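Local coordinates for deoxycytidylate deaminase (Cyanophage S-TIM5, PDB 4P9C), which probably catalyses the zinc-dependent deamination of dCMP to dUMP, at residues 28-33 / 44-49; 68-73 / 96-101. All blocks are in the same frame, centred on the assembly; numbering follows the deposited sequence. Where two conformers were deposited one is given.

How the interactions relate
Interaction 1 and interaction 2 build two sides of one nucleotide pocket, their centres about 9 Å apart. The hairpin end 28-33 / 44-49 holds the sugar of the bound dUMP through Asn46, while 68-73 / 96-101 carries the zinc ion and reads the uracil edge. The two meet directly: Gly47 O lies 2.7 Å from Leu69 N, a probable hydrogen bond, and the CB of Ala71, at the start of helix 71-81, packs 3.6 Å from Gly44 O. The strand pair thus lies against the chain that carries the zinc ligand His70 into helix 71-81. On its other flank, segment 44-49 holds a separate dCMP, so Trp45 and Asn46 face different nucleotides.

Interaction 1. Residues 28-33 / 44-49. With DCM (2'-deoxycytidine-5'-monophosphate), chain N; DU (2'-deoxyuridine-5'-monophosphate), chain O.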
# COMPACT_ATOMS: atom_id res chain seq x y z
N MET A 28 -21.78 -5.42 -29.11
CA MET A 28 -22.28 -5.52 -27.74
C MET A 28 -21.46 -4.64 -26.81
O MET A 28 -20.23 -4.68 -26.84
CB MET A 28 -22.24 -6.98 -27.26
CG MET A 28 -23.11 -7.26 -26.04
SD MET A 28 -23.33 -9.03 -25.74
CE MET A 28 -24.57 -9.45 -26.97
N LYS A 29 -22.14 -3.86 -25.98
CA LYS A 29 -21.48 -3.02 -24.99
C LYS A 29 -21.48 -3.70 -23.62
O LYS A 29 -22.53 -3.99 -23.05
CB LYS A 29 -22.15 -1.65 -24.91
CG LYS A 29 -21.88 -0.76 -26.11
CD LYS A 29 -22.59 0.58 -25.95
CE LYS A 29 -22.21 1.54 -27.08
NZ LYS A 29 -22.84 1.15 -28.38
N VAL A 30 -20.27 -3.96 -23.11
CA VAL A 30 -20.10 -4.75 -21.88
C VAL A 30 -19.32 -3.97 -20.81
O VAL A 30 -18.36 -3.27 -21.12
CB VAL A 30 -19.38 -6.10 -22.17
CG1 VAL A 30 -19.44 -7.02 -20.95
CG2 VAL A 30 -20.01 -6.81 -23.37
N GLY A 31 -19.76 -4.11 -19.56
CA GLY A 31 -19.12 -3.45 -18.43
C GLY A 31 -18.92 -4.36 -17.23
O GLY A 31 -19.77 -5.20 -16.93
N ALA A 32 -17.79 -4.19 -16.55
CA ALA A 32 -17.43 -4.99 -15.38
C ALA A 32 -16.96 -4.12 -14.21
O ALA A 32 -16.17 -3.20 -14.39
CB ALA A 32 -16.38 -6.02 -15.75
N ILE A 33 -17.45 -4.44 -13.01
CA ILE A 33 -17.19 -3.64 -11.82
C ILE A 33 -16.64 -4.51 -10.69
O ILE A 33 -17.25 -5.52 -10.32
CB ILE A 33 -18.48 -2.90 -11.34
CG1 ILE A 33 -18.93 -1.85 -12.37
CG2 ILE A 33 -18.28 -2.25 -9.97
CD1 ILE A 33 -17.94 -0.71 -12.62
N GLY A 44 -14.12 -1.78 -15.84
CA GLY A 44 -13.66 -2.17 -17.16
C GLY A 44 -14.79 -2.28 -18.16
O GLY A 44 -15.90 -2.68 -17.82
N TRP A 45 -14.49 -1.91 -19.40
CA TRP A 45 -15.43 -2.09 -20.50
C TRP A 45 -14.67 -2.59 -21.72
O TRP A 45 -13.46 -2.39 -21.83
CB TRP A 45 -16.16 -0.78 -20.81
CG TRP A 45 -15.25 0.32 -21.22
CD1 TRP A 45 -14.75 0.54 -22.47
CD2 TRP A 45 -14.71 1.35 -20.39
NE1 TRP A 45 -13.94 1.64 -22.47
CE2 TRP A 45 -13.89 2.16 -21.21
CE3 TRP A 45 -14.84 1.67 -19.03
CZ2 TRP A 45 -13.20 3.28 -20.71
CZ3 TRP A 45 -14.16 2.78 -18.54
CH2 TRP A 45 -13.35 3.57 -19.38
N ASN A 46 -15.39 -3.23 -22.64
CA ASN A 46 -14.76 -3.79 -23.85
C ASN A 46 -14.27 -2.71 -24.81
O ASN A 46 -14.95 -1.71 -25.04
CB ASN A 46 -15.68 -4.80 -24.56
CG ASN A 46 -17.07 -4.25 -24.88
OD1 ASN A 46 -17.58 -3.36 -24.21
ND2 ASN A 46 -17.69 -4.81 -25.92
N GLY A 47 -13.07 -2.92 -25.35
CA GLY A 47 -12.48 -1.99 -26.30
C GLY A 47 -11.10 -2.41 -26.77
O GLY A 47 -10.52 -3.38 -26.25
N THR A 48 -10.57 -1.68 -27.74
CA THR A 48 -9.20 -1.86 -28.19
C THR A 48 -8.24 -1.36 -27.10
O THR A 48 -8.64 -0.54 -26.27
CB THR A 48 -8.92 -1.11 -29.51
OG1 THR A 48 -9.22 0.29 -29.34
CG2 THR A 48 -9.76 -1.67 -30.65
N PRO A 49 -6.99 -1.86 -27.10
CA PRO A 49 -5.98 -1.45 -26.12
C PRO A 49 -5.65 0.04 -26.19
O PRO A 49 -5.86 0.68 -27.22
CB PRO A 49 -4.75 -2.27 -26.51
CG PRO A 49 -5.30 -3.44 -27.24
CD PRO A 49 -6.47 -2.91 -27.99
N1 DCM N . -10.24 1.02 -20.03
C2 DCM N . -11.03 0.57 -19.03
N3 DCM N . -11.29 1.40 -17.92
C4 DCM N . -10.73 2.69 -17.85
C5 DCM N . -9.92 3.15 -18.89
C6 DCM N . -9.68 2.32 -19.98
O2 DCM N . -11.53 -0.55 -19.06
N4 DCM N . -10.97 3.47 -16.81
C1' DCM N . -9.95 0.15 -21.21
C2' DCM N . -11.10 0.12 -22.20
C3' DCM N . -10.40 0.05 -23.54
C4' DCM N . -9.11 0.83 -23.31
O4' DCM N . -8.78 0.67 -21.91
O3' DCM N . -10.10 -1.32 -23.86
C5' DCM N . -9.30 2.30 -23.70
O5' DCM N . -8.04 2.97 -23.56
P DCM N . -8.00 4.55 -23.30
O1P DCM N . -8.75 4.97 -22.09
O2P DCM N . -6.44 4.97 -23.24
O3P DCM N . -8.57 5.25 -24.66
OP3 DU O . -18.17 -10.48 -30.53
P DU O . -18.76 -11.24 -29.42
OP1 DU O . -20.00 -11.96 -29.77
OP2 DU O . -17.82 -12.01 -28.60
O5' DU O . -19.31 -10.12 -28.44
C5' DU O . -19.08 -8.74 -28.73
C4' DU O . -18.45 -8.06 -27.51
O4' DU O . -18.57 -8.92 -26.37
C3' DU O . -16.95 -7.95 -27.73
O3' DU O . -16.62 -6.61 -28.15
C2' DU O . -16.36 -8.20 -26.35
C1' DU O . -17.57 -8.43 -25.46
N1 DU O . -17.30 -9.46 -24.44
C2 DU O . -16.69 -9.11 -23.29
O2 DU O . -16.36 -7.94 -23.11
N3 DU O . -16.42 -10.07 -22.31
C4 DU O . -16.78 -11.41 -22.52
O4 DU O . -16.55 -12.26 -21.67
C5 DU O . -17.41 -11.77 -23.71
C6 DU O . -17.67 -10.79 -24.67
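The antiparallel hairpin of strands 31-35 and 40-45 ends here, where Val30 and Asn46 still bond across it beside the bound dUMP. Deeper in, Ala32 and Gly44 form a hydrogen-bonded pair: Ala32 N to Gly44 O is 2.7 Å, and the return bond from Gly44 N reaches Ala32 O at 2.9 Å. Gly31 and Trp45 follow as a non-hydrogen-bonded pair. Beyond them the backbone bond from Asn46 N to Val30 O is weak, and the Asn46 side chain takes over the pairing. With chi1 at 54°, its CG sits between the backbone N and the carbonyl carbon, and the amide turns to segment 28-33. Asn46 OD1 accepts from Val30 N at 3.0 Å, the donor standing above the carbonyl plane, while Asn46 ND2 gives to Met28 O at 2.7 Å, nearly in the amide plane. Asn46 ND2 also donates to DU O3' at 3.1 Å, so three bonds fix the amide's rotation and tie the dUMP sugar to the hairpin edge of this deaminase fold. Val30 CG2 lies against the same sugar, 3.6 Å from DU C1'. Trp45 turns its indole to a second nucleotide: the dCMP base lies over one face, offset toward the rim, with DCM O2 accepting from Trp45 N. Further along, Thr48 O receives the DCM O3' hydroxyl at 2.9 Å.

Interaction 2. Residues 68-73 / 96-101; sequences VLHAEQ and SPCPDC. With ZN (zinc ion), chain M; DU (2'-deoxyuridine-5'-monophosphate), chain O.
His70, with CG anti to its own carbonyl carbon (chi1 -74°), and Cys98, whose SG stands between backbone N and carbonyl carbon (chi1 70°), turn ND1 and SG onto the same zinc ion. Cys101 SG completes the protein's share of this site of one histidine and two cysteines, as in other deoxycytidylate deaminases, set between the N-termini of helices 71-81 and 99-107. His70 ND1 binds the zinc ion at 2.1 Å, and Cys98 SG and Cys101 SG each at 2.3 Å; the fourth ligand is DU O4 at 2.2 Å, so the bound dUMP itself closes the coordination. No hydrogen bond runs directly between the two segments; the zinc ion bridges them, with side-chain packing around it.

The uracil is tilted over one face of the His70 ring, with DU N1 above the ring centre; its C4 side comes implausibly close in the model, so the detail there is doubtful. Along the base, Ala71 N donates to DU O2 and DU N3 donates to Glu72 OE2 at 2.7 Å, while Cys98 N gives its hydrogen to DU O4, which is therefore held by metal and amide together. Glu72, the predicted proton donor, crosses the Pro97 ring at about a right angle, Glu72 CG 3.9 Å from Pro97 CB. Cys101 SG also rests against Glu72 CB and Gln73 CG. Cys101 N donates to Cys98 SG, an N-cap bond between two zinc ligands, and the second-shell Gln73 OE1, using a lone pair in its carbonyl plane, accepts from His70 N at 2.8 Å.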
# COMPACT_ATOMS: atom_id res chain seq x y z
N VAL A 68 -9.04 -6.56 -29.26
CA VAL A 68 -9.90 -5.94 -28.24
C VAL A 68 -9.90 -6.72 -26.93
O VAL A 68 -9.81 -7.96 -26.92
CB VAL A 68 -11.36 -5.71 -28.70
CG1 VAL A 68 -11.40 -5.04 -30.06
CG2 VAL A 68 -12.15 -7.01 -28.71
N LEU A 69 -10.00 -5.99 -25.83
CA LEU A 69 -10.00 -6.58 -24.51
C LEU A 69 -11.44 -6.68 -24.01
O LEU A 69 -12.22 -5.75 -24.18
CB LEU A 69 -9.15 -5.74 -23.56
CG LEU A 69 -7.63 -5.82 -23.80
CD1 LEU A 69 -7.00 -4.43 -23.83
CD2 LEU A 69 -6.96 -6.71 -22.75
N HIS A 70 -11.77 -7.83 -23.43
CA HIS A 70 -13.07 -8.02 -22.80
C HIS A 70 -13.15 -7.15 -21.54
O HIS A 70 -12.12 -6.79 -20.96
CB HIS A 70 -13.27 -9.50 -22.46
CG HIS A 70 -13.55 -10.37 -23.65
ND1 HIS A 70 -14.28 -11.54 -23.55
CD2 HIS A 70 -13.21 -10.24 -24.95
CE1 HIS A 70 -14.37 -12.09 -24.75
NE2 HIS A 70 -13.73 -11.32 -25.61
N ALA A 71 -14.37 -6.82 -21.13
CA ALA A 71 -14.57 -5.99 -19.94
C ALA A 71 -13.93 -6.64 -18.71
O ALA A 71 -13.36 -5.94 -17.86
CB ALA A 71 -16.05 -5.75 -19.70
N GLU A 72 -14.03 -7.97 -18.62
CA GLU A 72 -13.48 -8.72 -17.49
C GLU A 72 -11.96 -8.71 -17.53
O GLU A 72 -11.31 -8.69 -16.48
CB GLU A 72 -13.97 -10.17 -17.49
CG GLU A 72 -15.49 -10.34 -17.38
CD GLU A 72 -16.20 -10.20 -18.72
OE1 GLU A 72 -17.44 -10.15 -18.72
OE2 GLU A 72 -15.52 -10.14 -19.77
N GLN A 73 -11.40 -8.75 -18.73
CA GLN A 73 -9.96 -8.66 -18.92
C GLN A 73 -9.45 -7.30 -18.48
O GLN A 73 -8.44 -7.21 -17.78
CB GLN A 73 -9.58 -8.91 -20.37
CG GLN A 73 -9.51 -10.37 -20.77
CD GLN A 73 -9.22 -10.55 -22.25
OE1 GLN A 73 -9.77 -9.83 -23.09
NE2 GLN A 73 -8.37 -11.51 -22.57
N SER A 96 -22.64 -12.25 -18.71
CA SER A 96 -21.89 -13.38 -18.17
C SER A 96 -20.54 -13.52 -18.87
O SER A 96 -20.48 -13.49 -20.10
CB SER A 96 -22.70 -14.67 -18.32
OG SER A 96 -23.01 -14.93 -19.68
N PRO A 97 -19.46 -13.68 -18.09
CA PRO A 97 -18.10 -13.77 -18.63
C PRO A 97 -17.89 -14.99 -19.53
O PRO A 97 -18.55 -16.01 -19.35
CB PRO A 97 -17.22 -13.89 -17.38
CG PRO A 97 -18.06 -13.38 -16.26
CD PRO A 97 -19.46 -13.77 -16.62
N CYS A 98 -16.97 -14.85 -20.49
CA CYS A 98 -16.61 -15.94 -21.38
C CYS A 98 -15.73 -16.96 -20.64
O CYS A 98 -15.16 -16.63 -19.60
CB CYS A 98 -15.88 -15.39 -22.61
SG CYS A 98 -14.23 -14.74 -22.30
N PRO A 99 -15.64 -18.21 -21.16
CA PRO A 99 -14.81 -19.25 -20.54
C PRO A 99 -13.37 -18.84 -20.22
O PRO A 99 -12.87 -19.19 -19.15
CB PRO A 99 -14.83 -20.37 -21.58
CG PRO A 99 -16.15 -20.23 -22.24
CD PRO A 99 -16.43 -18.75 -22.29
N ASP A 100 -12.72 -18.12 -21.14
CA ASP A 100 -11.33 -17.68 -20.93
C ASP A 100 -11.21 -16.71 -19.77
O ASP A 100 -10.27 -16.79 -18.98
CB ASP A 100 -10.74 -17.05 -22.20
CG ASP A 100 -9.26 -16.72 -22.05
OD1 ASP A 100 -8.54 -17.48 -21.37
OD2 ASP A 100 -8.82 -15.70 -22.62
N CYS A 101 -12.17 -15.79 -19.67
CA CYS A 101 -12.21 -14.83 -18.57
C CYS A 101 -12.59 -15.50 -17.25
O CYS A 101 -11.92 -15.30 -16.24
CB CYS A 101 -13.16 -13.67 -18.89
SG CYS A 101 -12.53 -12.51 -20.15
ZN ZN M . -14.31 -12.51 -21.67
OP3 DU O . -18.17 -10.48 -30.53
P DU O . -18.76 -11.24 -29.42
OP1 DU O . -20.00 -11.96 -29.77
OP2 DU O . -17.82 -12.01 -28.60
O5' DU O . -19.31 -10.12 -28.44
C5' DU O . -19.08 -8.74 -28.73
C4' DU O . -18.45 -8.06 -27.51
O4' DU O . -18.57 -8.92 -26.37
C3' DU O . -16.95 -7.95 -27.73
O3' DU O . -16.62 -6.61 -28.15
C2' DU O . -16.36 -8.20 -26.35
C1' DU O . -17.57 -8.43 -25.46
N1 DU O . -17.30 -9.46 -24.44
C2 DU O . -16.69 -9.11 -23.29
O2 DU O . -16.36 -7.94 -23.11
N3 DU O . -16.42 -10.07 -22.31
C4 DU O . -16.78 -11.41 -22.52
O4 DU O . -16.55 -12.26 -21.67
C5 DU O . -17.41 -11.77 -23.71
C6 DU O . -17.67 -10.79 -24.67